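Local atomic coordinates of StAR-related lipid transfer protein 13 (Homo sapiens, PDB entry 2PSO), a protein that acts as a GTPase-activating protein for RhoA, and perhaps for Cdc42, and binds lipid, with the START domain forming the chain described here. Residues 91-94 with 100-103; 190-195 with 215-220; 110-115 with 158-163; 53-56 with 62-65. All blocks are in the same frame, centred on the assembly; numbering follows the deposited sequence.

Contact 1: 91-94 with 100-103; sequences LNRV and LWDE
A side-chain-to-backbone hydrogen bond from W101 to R93 joins helix 87-96 of the START domain to the loop that follows it. W101 NE1 donates to R93 O at 2.8 Å, and the N-H...O angle is a nearly straight 167°. The oxygen lies at the edge of the indole, in its plane. The indole nitrogen, in turn, stands above the carbonyl plane of R93. CG of W101 sits between the backbone N and the carbonyl carbon (chi1 52°), and this directs the ring at the helix. The aliphatic part of R93 slides past the indole in the opposite direction, with R93 CD 3.5 Å from W101 CD1. R93 NE forms a salt bridge with E97, and L100 CD2 lies 3.9 Å from R93 NE. On the benzene side of the indole, W101 CZ2 meets V94 CG1 at 4.1 Å. W101 also touches E217 and I221 of helix 209-223. A leucine in place of W101 would probably leave the R93 carbonyl without this donor and open a gap beside V94. The buried indole N-H is thus satisfied by a helix carbonyl, while its carbon rim packs against V94 of one helix and I221 of the other.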
loop_
_atom_site.group_PDB
_atom_site.type_symbol
_atom_site.label_atom_id
_atom_site.label_comp_id
_atom_site.label_asym_id
_atom_site.label_seq_id
_atom_site.Cartn_x
_atom_site.Cartn_y
_atom_site.Cartn_z
ATOM N N LEU A 91 -10.692 3.660 9.007
ATOM C CA LEU A 91 -10.730 2.283 8.601
ATOM C C LEU A 91 -11.876 2.051 7.627
ATOM O O LEU A 91 -11.712 1.389 6.611
ATOM C CB LEU A 91 -10.830 1.393 9.840
ATOM C CG LEU A 91 -10.982 -0.145 9.783
ATOM C CD1 LEU A 91 -12.381 -0.437 9.424
ATOM C CD2 LEU A 91 -10.032 -0.875 8.851
ATOM N N ASN A 92 -13.033 2.618 7.916
ATOM C CA ASN A 92 -14.167 2.443 7.044
ATOM C C ASN A 92 -13.843 3.182 5.756
ATOM O O ASN A 92 -14.248 2.767 4.657
ATOM C CB ASN A 92 -15.436 3.011 7.669
ATOM C CG ASN A 92 -16.630 2.891 6.733
ATOM O OD1 ASN A 92 -17.156 1.792 6.547
ATOM N ND2 ASN A 92 -17.033 4.018 6.090
ATOM N N ARG A 93 -13.084 4.262 5.875
ATOM C CA ARG A 93 -12.774 5.024 4.690
ATOM C C ARG A 93 -11.929 4.180 3.766
ATOM O O ARG A 93 -12.089 4.279 2.535
ATOM C CB ARG A 93 -12.043 6.318 5.022
ATOM C CG ARG A 93 -11.697 7.153 3.797
ATOM C CD ARG A 93 -12.908 7.438 2.876
ATOM N NE ARG A 93 -14.015 8.108 3.540
ATOM C CZ ARG A 93 -13.958 9.354 4.003
ATOM N NH1 ARG A 93 -14.995 9.889 4.610
ATOM N NH2 ARG A 93 -12.856 10.070 3.884
ATOM N N VAL A 94 -11.036 3.340 4.328
ATOM C CA VAL A 94 -10.214 2.514 3.445
ATOM C C VAL A 94 -11.035 1.293 2.997
ATOM O O VAL A 94 -10.930 0.816 1.869
ATOM C CB VAL A 94 -8.939 2.023 4.125
ATOM C CG1 VAL A 94 -8.197 1.090 3.197
ATOM C CG2 VAL A 94 -8.067 3.167 4.526
ATOM N N LEU A 100 -14.237 7.283 -2.793
ATOM C CA LEU A 100 -14.038 8.643 -2.301
ATOM C C LEU A 100 -12.591 9.106 -2.252
ATOM O O LEU A 100 -12.328 10.224 -1.825
ATOM C CB LEU A 100 -14.623 8.804 -0.897
ATOM C CG LEU A 100 -15.992 9.437 -0.614
ATOM C CD1 LEU A 100 -16.956 9.296 -1.766
ATOM C CD2 LEU A 100 -16.571 8.810 0.659
ATOM N N TRP A 101 -11.634 8.267 -2.621
ATOM C CA TRP A 101 -10.233 8.731 -2.578
ATOM C C TRP A 101 -9.281 8.205 -3.651
ATOM O O TRP A 101 -8.074 8.452 -3.590
ATOM C CB TRP A 101 -9.609 8.541 -1.209
ATOM C CG TRP A 101 -9.702 7.164 -0.571
ATOM C CD1 TRP A 101 -10.611 6.764 0.362
ATOM C CD2 TRP A 101 -8.792 6.069 -0.728
ATOM N NE1 TRP A 101 -10.338 5.495 0.784
ATOM C CE2 TRP A 101 -9.226 5.042 0.121
ATOM C CE3 TRP A 101 -7.658 5.855 -1.508
ATOM C CZ2 TRP A 101 -8.574 3.805 0.196
ATOM C CZ3 TRP A 101 -7.020 4.620 -1.438
ATOM C CH2 TRP A 101 -7.480 3.617 -0.596
ATOM N N ASP A 102 -9.842 7.479 -4.615
ATOM C CA ASP A 102 -9.088 6.869 -5.654
ATOM C C ASP A 102 -9.946 6.971 -6.904
ATOM O O ASP A 102 -10.961 6.284 -7.034
ATOM C CB ASP A 102 -8.806 5.417 -5.304
ATOM C CG ASP A 102 -7.831 4.760 -6.262
ATOM O OD1 ASP A 102 -7.575 5.322 -7.353
ATOM O OD2 ASP A 102 -7.325 3.663 -5.925
ATOM N N GLU A 103 -9.522 7.840 -7.825
ATOM C CA GLU A 103 -10.237 8.055 -9.068
ATOM C C GLU A 103 -10.048 6.863 -10.010
ATOM O O GLU A 103 -10.772 6.711 -10.989
ATOM C CB GLU A 103 -9.765 9.355 -9.728
#

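Contact 2: 190-195 with 215-220; sequences LTHICR and AAEVAR
L190 and H192 point from strand 188-196 toward V218 and E217 of the C-terminal helix 209-223. This is the helix-grip arrangement of the START fold, in which the long last helix packs over a curved, mostly antiparallel sheet. In START domains the C-terminal helix and this sheet line the lipid-binding cavity, and the same is probable here. The two short segments run nearly antiparallel, 150° apart, and their axes approach to 9.3 Å. Among CA atoms, H192 and V218 come nearest each other.

The apolar half of the contact is L190 against V218. The two side chains slide past each other in opposite directions. L190 CD2 meets V218 CG2 at 3.7 Å, and L190 CG comes almost as near to the same methyl. L190 has its CG anti to the backbone N (chi1 171°), which carries the isobutyl end out from the strand to the helix. V81 of the adjacent strand touches both L190 and V218.

The polar half is H192 beside E217. Their imidazole and carboxylate planes are only 19° apart, although the side chains run at a slant to each other. The extended E217 chain brings its carboxylate out to the ring. The far ring nitrogen, H192 NE2, is hydrogen-bonded to S176, and Y178 stacks on the ring. Y178 OH is also hydrogen-bonded to E217 OE2, so one tyrosine engages both residues. On the side facing the helix, H192 ND1 lies 3.3 Å from E217 OE2.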
loop_
_atom_site.group_PDB
_atom_site.type_symbol
_atom_site.label_atom_id
_atom_site.label_comp_id
_atom_site.label_asym_id
_atom_site.label_seq_id
_atom_site.Cartn_x
_atom_site.Cartn_y
_atom_site.Cartn_z
ATOM N N LEU A 190 -2.135 7.165 10.123
ATOM C CA LEU A 190 -2.379 6.063 9.208
ATOM C C LEU A 190 -1.080 5.534 8.626
ATOM O O LEU A 190 -0.295 6.297 8.085
ATOM C CB LEU A 190 -3.269 6.542 8.068
ATOM C CG LEU A 190 -3.481 5.598 6.867
ATOM C CD1 LEU A 190 -4.036 4.303 7.279
ATOM C CD2 LEU A 190 -4.413 6.258 5.882
ATOM N N THR A 191 -0.842 4.237 8.711
ATOM C CA THR A 191 0.379 3.681 8.140
ATOM C C THR A 191 0.080 2.499 7.238
ATOM O O THR A 191 -0.495 1.500 7.677
ATOM C CB THR A 191 1.348 3.233 9.228
ATOM O OG1 THR A 191 1.839 4.380 9.929
ATOM C CG2 THR A 191 2.523 2.472 8.640
ATOM N N HIS A 192 0.459 2.612 5.971
ATOM C CA HIS A 192 0.366 1.487 5.059
ATOM C C HIS A 192 1.728 0.822 4.726
ATOM O O HIS A 192 2.542 1.379 3.974
ATOM C CB HIS A 192 -0.315 1.930 3.784
ATOM C CG HIS A 192 -0.680 0.801 2.888
ATOM N ND1 HIS A 192 -0.825 0.948 1.522
ATOM C CD2 HIS A 192 -0.931 -0.502 3.156
ATOM C CE1 HIS A 192 -1.144 -0.219 0.985
ATOM N NE2 HIS A 192 -1.223 -1.115 1.958
ATOM N N ILE A 193 1.968 -0.366 5.278
ATOM C CA ILE A 193 3.095 -1.179 4.852
ATOM C C ILE A 193 2.719 -2.194 3.782
ATOM O O ILE A 193 2.047 -3.171 4.082
ATOM C CB ILE A 193 3.671 -2.001 6.008
ATOM C CG1 ILE A 193 4.140 -1.084 7.133
ATOM C CG2 ILE A 193 4.832 -2.889 5.502
ATOM C CD1 ILE A 193 4.210 -1.778 8.464
ATOM N N CYS A 194 3.181 -2.013 2.553
ATOM C CA CYS A 194 2.912 -3.026 1.550
ATOM C C CYS A 194 4.050 -3.371 0.568
ATOM O O CYS A 194 5.108 -2.751 0.549
ATOM C CB CYS A 194 1.706 -2.623 0.753
ATOM S SG CYS A 194 2.163 -1.388 -0.428
ATOM N N ARG A 195 3.771 -4.370 -0.266
ATOM C CA ARG A 195 4.724 -5.005 -1.145
ATOM C C ARG A 195 3.892 -5.672 -2.221
ATOM O O ARG A 195 3.348 -6.755 -2.023
ATOM C CB ARG A 195 5.498 -6.083 -0.381
ATOM C CG ARG A 195 6.665 -6.717 -1.164
ATOM C CD ARG A 195 7.395 -7.837 -0.388
ATOM N NE ARG A 195 8.722 -8.079 -0.948
ATOM C CZ ARG A 195 9.541 -9.094 -0.658
ATOM N NH1 ARG A 195 9.206 -10.039 0.210
ATOM N NH2 ARG A 195 10.728 -9.148 -1.247
ATOM N N ALA A 215 2.911 6.812 -1.135
ATOM C CA ALA A 215 2.796 7.950 -0.234
ATOM C C ALA A 215 1.611 8.813 -0.676
ATOM O O ALA A 215 1.006 9.549 0.121
ATOM C CB ALA A 215 4.082 8.764 -0.210
ATOM N N ALA A 216 1.277 8.702 -1.958
ATOM C CA ALA A 216 0.216 9.510 -2.518
ATOM C C ALA A 216 -1.140 8.856 -2.271
ATOM O O ALA A 216 -2.173 9.525 -2.324
ATOM C CB ALA A 216 0.451 9.762 -4.011
ATOM N N GLU A 217 -1.142 7.553 -2.010
ATOM C CA GLU A 217 -2.402 6.854 -1.741
ATOM C C GLU A 217 -2.840 7.291 -0.364
ATOM O O GLU A 217 -3.996 7.672 -0.110
ATOM C CB GLU A 217 -2.223 5.335 -1.769
ATOM C CG GLU A 217 -3.528 4.591 -1.662
ATOM C CD GLU A 217 -3.358 3.115 -1.310
ATOM O OE1 GLU A 217 -3.666 2.248 -2.175
ATOM O OE2 GLU A 217 -2.926 2.823 -0.168
ATOM N N VAL A 218 -1.852 7.292 0.505
ATOM C CA VAL A 218 -2.041 7.611 1.883
ATOM C C VAL A 218 -2.289 9.109 2.082
ATOM O O VAL A 218 -2.831 9.522 3.091
ATOM C CB VAL A 218 -0.853 7.076 2.666
ATOM C CG1 VAL A 218 0.095 8.165 3.058
ATOM C CG2 VAL A 218 -1.342 6.279 3.848
ATOM N N ALA A 219 -1.944 9.916 1.088
ATOM C CA ALA A 219 -2.172 11.363 1.162
ATOM C C ALA A 219 -3.581 11.660 0.695
ATOM O O ALA A 219 -4.229 12.577 1.197
ATOM C CB ALA A 219 -1.183 12.096 0.305
ATOM N N ARG A 220 -4.044 10.882 -0.281
ATOM C CA ARG A 220 -5.383 11.026 -0.787
ATOM C C ARG A 220 -6.386 10.605 0.273
ATOM O O ARG A 220 -7.403 11.282 0.482
ATOM C CB ARG A 220 -5.563 10.202 -2.034
ATOM C CG ARG A 220 -4.933 10.843 -3.206
ATOM C CD ARG A 220 -5.313 10.141 -4.457
ATOM N NE ARG A 220 -5.208 8.703 -4.292
ATOM C CZ ARG A 220 -4.457 7.936 -5.058
ATOM N NH1 ARG A 220 -3.770 8.491 -6.036
ATOM N NH2 ARG A 220 -4.413 6.628 -4.861
#

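Contact 3: 110-115 with 158-163; sequences VVETLD and VEHEEA
H160 meets E112 and V111 in a His-carboxylate hydrogen bond with a CH-pi contact on the same ring. The contact joins strand 109-115 to the loop after strand 151-157, at the periphery of the START domain sheet. H160 NE2 donates to E112 OE1 at 2.7 Å with an N-H...O angle of 165°. The oxygen lies in the plane of the imidazole. The carboxylate is turned 76° from that plane, and the nitrogen approaches OE1 nearly head-on, in line with its bond to CD. A first torsion of -161° with an extended chain takes the E112 carboxylate across to the loop. V111 CG1 sits over one face of the ring, toward its rim, 3.6 Å from the H160 ring centroid.

The next shell helps to hold the ring's rotation. H160 ND1 accepts a bent bond from E162 N, although E162 is poorly ordered, and each ring nitrogen thus has a partner. Within the loop, H160 to A163 form a type I beta turn. On the strand side, V111 and E112 form a classic beta bulge opposite I120, consistent with both neighbours pointing at the loop. A phenylalanine in place of H160 would probably leave E112 without its donor and E162 N without its side-chain acceptor. Farther out, where the loop is poorly ordered, V111 CG2 lies 4.5 Å from A163 CB.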
loop_
_atom_site.group_PDB
_atom_site.type_symbol
_atom_site.label_atom_id
_atom_site.label_comp_id
_atom_site.label_asym_id
_atom_site.label_seq_id
_atom_site.Cartn_x
_atom_site.Cartn_y
_atom_site.Cartn_z
ATOM N N VAL A 110 -17.527 -7.621 -3.196
ATOM C CA VAL A 110 -17.256 -8.689 -2.244
ATOM C C VAL A 110 -17.551 -9.958 -3.010
ATOM O O VAL A 110 -18.580 -10.060 -3.661
ATOM C CB VAL A 110 -18.183 -8.634 -1.066
ATOM C CG1 VAL A 110 -18.138 -9.930 -0.323
ATOM C CG2 VAL A 110 -17.814 -7.491 -0.122
ATOM N N VAL A 111 -16.633 -10.919 -2.982
ATOM C CA VAL A 111 -16.782 -12.107 -3.814
ATOM C C VAL A 111 -17.254 -13.246 -2.953
ATOM O O VAL A 111 -17.998 -14.127 -3.392
ATOM C CB VAL A 111 -15.460 -12.450 -4.527
ATOM C CG1 VAL A 111 -15.453 -13.876 -5.039
ATOM C CG2 VAL A 111 -15.259 -11.497 -5.686
ATOM N N GLU A 112 -16.830 -13.225 -1.706
ATOM C CA GLU A 112 -17.267 -14.233 -0.780
ATOM C C GLU A 112 -17.086 -13.628 0.593
ATOM O O GLU A 112 -16.185 -12.830 0.806
ATOM C CB GLU A 112 -16.461 -15.543 -0.936
ATOM C CG GLU A 112 -17.160 -16.752 -0.324
ATOM C CD GLU A 112 -16.364 -18.053 -0.393
ATOM O OE1 GLU A 112 -15.667 -18.313 -1.407
ATOM O OE2 GLU A 112 -16.460 -18.837 0.578
ATOM N N THR A 113 -17.964 -13.977 1.515
ATOM C CA THR A 113 -17.776 -13.558 2.874
ATOM C C THR A 113 -17.375 -14.785 3.664
ATOM O O THR A 113 -18.060 -15.808 3.608
ATOM C CB THR A 113 -19.040 -12.921 3.417
ATOM O OG1 THR A 113 -19.228 -11.666 2.743
ATOM C CG2 THR A 113 -18.915 -12.672 4.895
ATOM N N LEU A 114 -16.241 -14.711 4.356
ATOM C CA LEU A 114 -15.756 -15.879 5.047
ATOM C C LEU A 114 -16.185 -15.875 6.496
ATOM O O LEU A 114 -16.524 -16.932 7.011
ATOM C CB LEU A 114 -14.252 -16.006 4.927
ATOM C CG LEU A 114 -13.798 -16.206 3.497
ATOM C CD1 LEU A 114 -12.316 -16.412 3.513
ATOM C CD2 LEU A 114 -14.513 -17.393 2.851
ATOM N N ASP A 115 -16.124 -14.703 7.146
ATOM C CA ASP A 115 -16.769 -14.476 8.441
ATOM C C ASP A 115 -17.054 -13.013 8.687
ATOM O O ASP A 115 -16.901 -12.183 7.787
ATOM C CB ASP A 115 -16.014 -15.111 9.610
ATOM C CG ASP A 115 -14.621 -14.550 9.806
ATOM O OD1 ASP A 115 -14.348 -13.365 9.477
ATOM O OD2 ASP A 115 -13.793 -15.323 10.354
ATOM N N VAL A 158 -5.283 -13.574 -3.767
ATOM C CA VAL A 158 -5.651 -14.977 -3.904
ATOM C C VAL A 158 -6.291 -15.150 -5.260
ATOM O O VAL A 158 -6.396 -14.189 -6.015
ATOM C CB VAL A 158 -6.670 -15.418 -2.832
ATOM C CG1 VAL A 158 -6.090 -15.284 -1.431
ATOM C CG2 VAL A 158 -7.934 -14.601 -2.954
ATOM N N GLU A 159 -6.717 -16.364 -5.573
ATOM C CA GLU A 159 -7.554 -16.604 -6.735
ATOM C C GLU A 159 -8.938 -17.042 -6.289
ATOM O O GLU A 159 -9.084 -17.772 -5.307
ATOM C CB GLU A 159 -6.970 -17.721 -7.571
ATOM C CG GLU A 159 -5.812 -17.301 -8.419
ATOM C CD GLU A 159 -5.139 -18.495 -9.016
ATOM O OE1 GLU A 159 -3.964 -18.387 -9.424
ATOM O OE2 GLU A 159 -5.810 -19.551 -9.047
ATOM N N HIS A 160 -9.961 -16.632 -7.020
ATOM C CA HIS A 160 -11.286 -17.151 -6.721
ATOM C C HIS A 160 -11.915 -17.720 -7.956
ATOM O O HIS A 160 -11.777 -17.151 -9.026
ATOM C CB HIS A 160 -12.224 -16.092 -6.103
ATOM C CG HIS A 160 -13.315 -16.698 -5.277
ATOM N ND1 HIS A 160 -14.544 -17.039 -5.802
ATOM C CD2 HIS A 160 -13.330 -17.111 -3.986
ATOM C CE1 HIS A 160 -15.278 -17.607 -4.860
ATOM N NE2 HIS A 160 -14.568 -17.657 -3.748
ATOM N N GLU A 161 -12.632 -18.823 -7.802
ATOM C CA GLU A 161 -13.325 -19.451 -8.925
ATOM C C GLU A 161 -14.346 -18.530 -9.613
ATOM O O GLU A 161 -14.854 -18.866 -10.671
ATOM C CB GLU A 161 -13.994 -20.767 -8.485
ATOM N N GLU A 162 -14.633 -17.370 -9.020
ATOM C CA GLU A 162 -15.647 -16.453 -9.553
ATOM C C GLU A 162 -15.111 -15.064 -9.844
ATOM O O GLU A 162 -15.850 -14.186 -10.276
ATOM C CB GLU A 162 -16.818 -16.338 -8.589
ATOM C CG GLU A 162 -17.642 -17.598 -8.514
ATOM C CD GLU A 162 -18.799 -17.464 -7.560
ATOM O OE1 GLU A 162 -19.516 -16.443 -7.651
ATOM O OE2 GLU A 162 -18.989 -18.377 -6.721
ATOM N N ALA A 163 -13.824 -14.866 -9.604
ATOM C CA ALA A 163 -13.188 -13.603 -9.912
ATOM C C ALA A 163 -12.283 -13.733 -11.145
ATOM O O ALA A 163 -11.059 -13.835 -11.027
ATOM C CB ALA A 163 -12.404 -13.135 -8.715
#

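Contact 4: 53-56 with 62-65; sequences VTCS and DLAF
V53 and F65 exchange two backbone hydrogen bonds that pair the strands of a beta hairpin. V53 N donates to F65 O at 2.8 Å, nearly straight at 168°. F65 N returns a bond to V53 O at 2.9 Å. A third bond runs from C55 N to L63 O at 3.1 Å. Between them T54 and A64 form a non-hydrogen-bonded pair, with CA atoms 4.1 Å apart. A64 CA also makes a CA-H...O contact with V53 O.

The packing gathers on the face that carries V53, C55, L63 and F65. A first torsion of 61° turns the F65 ring back over V53. V53 CB stands over one face of the ring, 4.3 Å from the F65 centroid. The sulfur of C55 comes instead at the ring edge, with C55 SG 3.6 Å from F65 CD2. C55 CB and L63 CB also touch at 4.1 Å.

Strand 76-83 continues the sheet beyond 62-66. Its W77 meets the F65 ring edge-to-face and touches C55 and L63, while K75, just before that strand, makes a cation-pi contact with F65.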
loop_
_atom_site.group_PDB
_atom_site.type_symbol
_atom_site.label_atom_id
_atom_site.label_comp_id
_atom_site.label_asym_id
_atom_site.label_seq_id
_atom_site.Cartn_x
_atom_site.Cartn_y
_atom_site.Cartn_z
ATOM N N VAL A 53 14.798 2.075 5.629
ATOM C CA VAL A 53 15.574 3.162 5.014
ATOM C C VAL A 53 14.680 4.306 4.538
ATOM O O VAL A 53 13.898 4.119 3.603
ATOM C CB VAL A 53 16.372 2.659 3.796
ATOM C CG1 VAL A 53 17.073 3.816 3.115
ATOM C CG2 VAL A 53 17.356 1.579 4.216
ATOM N N THR A 54 14.810 5.486 5.148
ATOM C CA THR A 54 13.897 6.595 4.867
ATOM C C THR A 54 14.080 7.281 3.503
ATOM O O THR A 54 15.136 7.237 2.921
ATOM C CB THR A 54 13.868 7.616 6.043
ATOM O OG1 THR A 54 14.921 8.577 5.921
ATOM C CG2 THR A 54 14.011 6.881 7.366
ATOM N N CYS A 55 13.027 7.896 2.982
ATOM C CA CYS A 55 13.101 8.597 1.702
ATOM C C CYS A 55 12.550 9.995 1.785
ATOM O O CYS A 55 11.869 10.354 2.737
ATOM C CB CYS A 55 12.308 7.876 0.631
ATOM S SG CYS A 55 12.712 6.162 0.507
ATOM N N SER A 56 12.866 10.779 0.760
ATOM C CA SER A 56 12.295 12.083 0.583
ATOM C C SER A 56 10.889 11.843 0.043
ATOM O O SER A 56 10.676 10.957 -0.799
ATOM C CB SER A 56 13.124 12.871 -0.421
ATOM O OG SER A 56 12.635 14.193 -0.510
ATOM N N ASP A 62 5.465 10.482 5.341
ATOM C CA ASP A 62 6.666 9.744 5.693
ATOM C C ASP A 62 6.793 8.464 4.868
ATOM O O ASP A 62 6.009 7.540 5.044
ATOM C CB ASP A 62 6.643 9.403 7.174
ATOM C CG ASP A 62 7.073 10.580 8.052
ATOM O OD1 ASP A 62 7.002 11.764 7.606
ATOM O OD2 ASP A 62 7.486 10.321 9.204
ATOM N N LEU A 63 7.790 8.408 3.987
ATOM C CA LEU A 63 8.125 7.192 3.224
ATOM C C LEU A 63 9.407 6.478 3.722
ATOM O O LEU A 63 10.306 7.122 4.289
ATOM C CB LEU A 63 8.334 7.587 1.775
ATOM C CG LEU A 63 8.320 6.482 0.739
ATOM C CD1 LEU A 63 7.155 5.585 1.038
ATOM C CD2 LEU A 63 8.200 7.148 -0.625
ATOM N N ALA A 64 9.489 5.159 3.501
ATOM C CA ALA A 64 10.671 4.351 3.844
ATOM C C ALA A 64 10.610 2.989 3.160
ATOM O O ALA A 64 9.534 2.555 2.754
ATOM C CB ALA A 64 10.793 4.165 5.338
ATOM N N PHE A 65 11.757 2.318 3.000
ATOM C CA PHE A 65 11.713 0.947 2.485
ATOM C C PHE A 65 12.594 -0.041 3.207
ATOM O O PHE A 65 13.283 0.289 4.168
ATOM C CB PHE A 65 11.935 0.864 0.979
ATOM C CG PHE A 65 13.260 1.373 0.527
ATOM C CD1 PHE A 65 14.366 0.524 0.461
ATOM C CD2 PHE A 65 13.403 2.682 0.108
ATOM C CE1 PHE A 65 15.584 0.978 0.025
ATOM C CE2 PHE A 65 14.636 3.146 -0.346
ATOM C CZ PHE A 65 15.728 2.292 -0.376
#

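In the fold
From the N terminus, contact 4 comes first and closes the short hairpin of strands 53-55 and 62-66. Contact 1 follows, turning the chain back onto helix 87-96 just after that helix ends. Contact 3 spans 42 residues, from strand 109-115 over two more strands and strand 151-157 to the next loop. Contact 2 closes last, bringing helix 209-223 onto strand 188-196. None nests or crosses; all four lie in series. Contacts 1 and 2 touch, where W101 meets E217 and R220. Contacts 2, 3 and 4 reach the same sheet, but contacts 3 and 4 lie about 34 Å apart between centres, on opposite sides of the chain's centre.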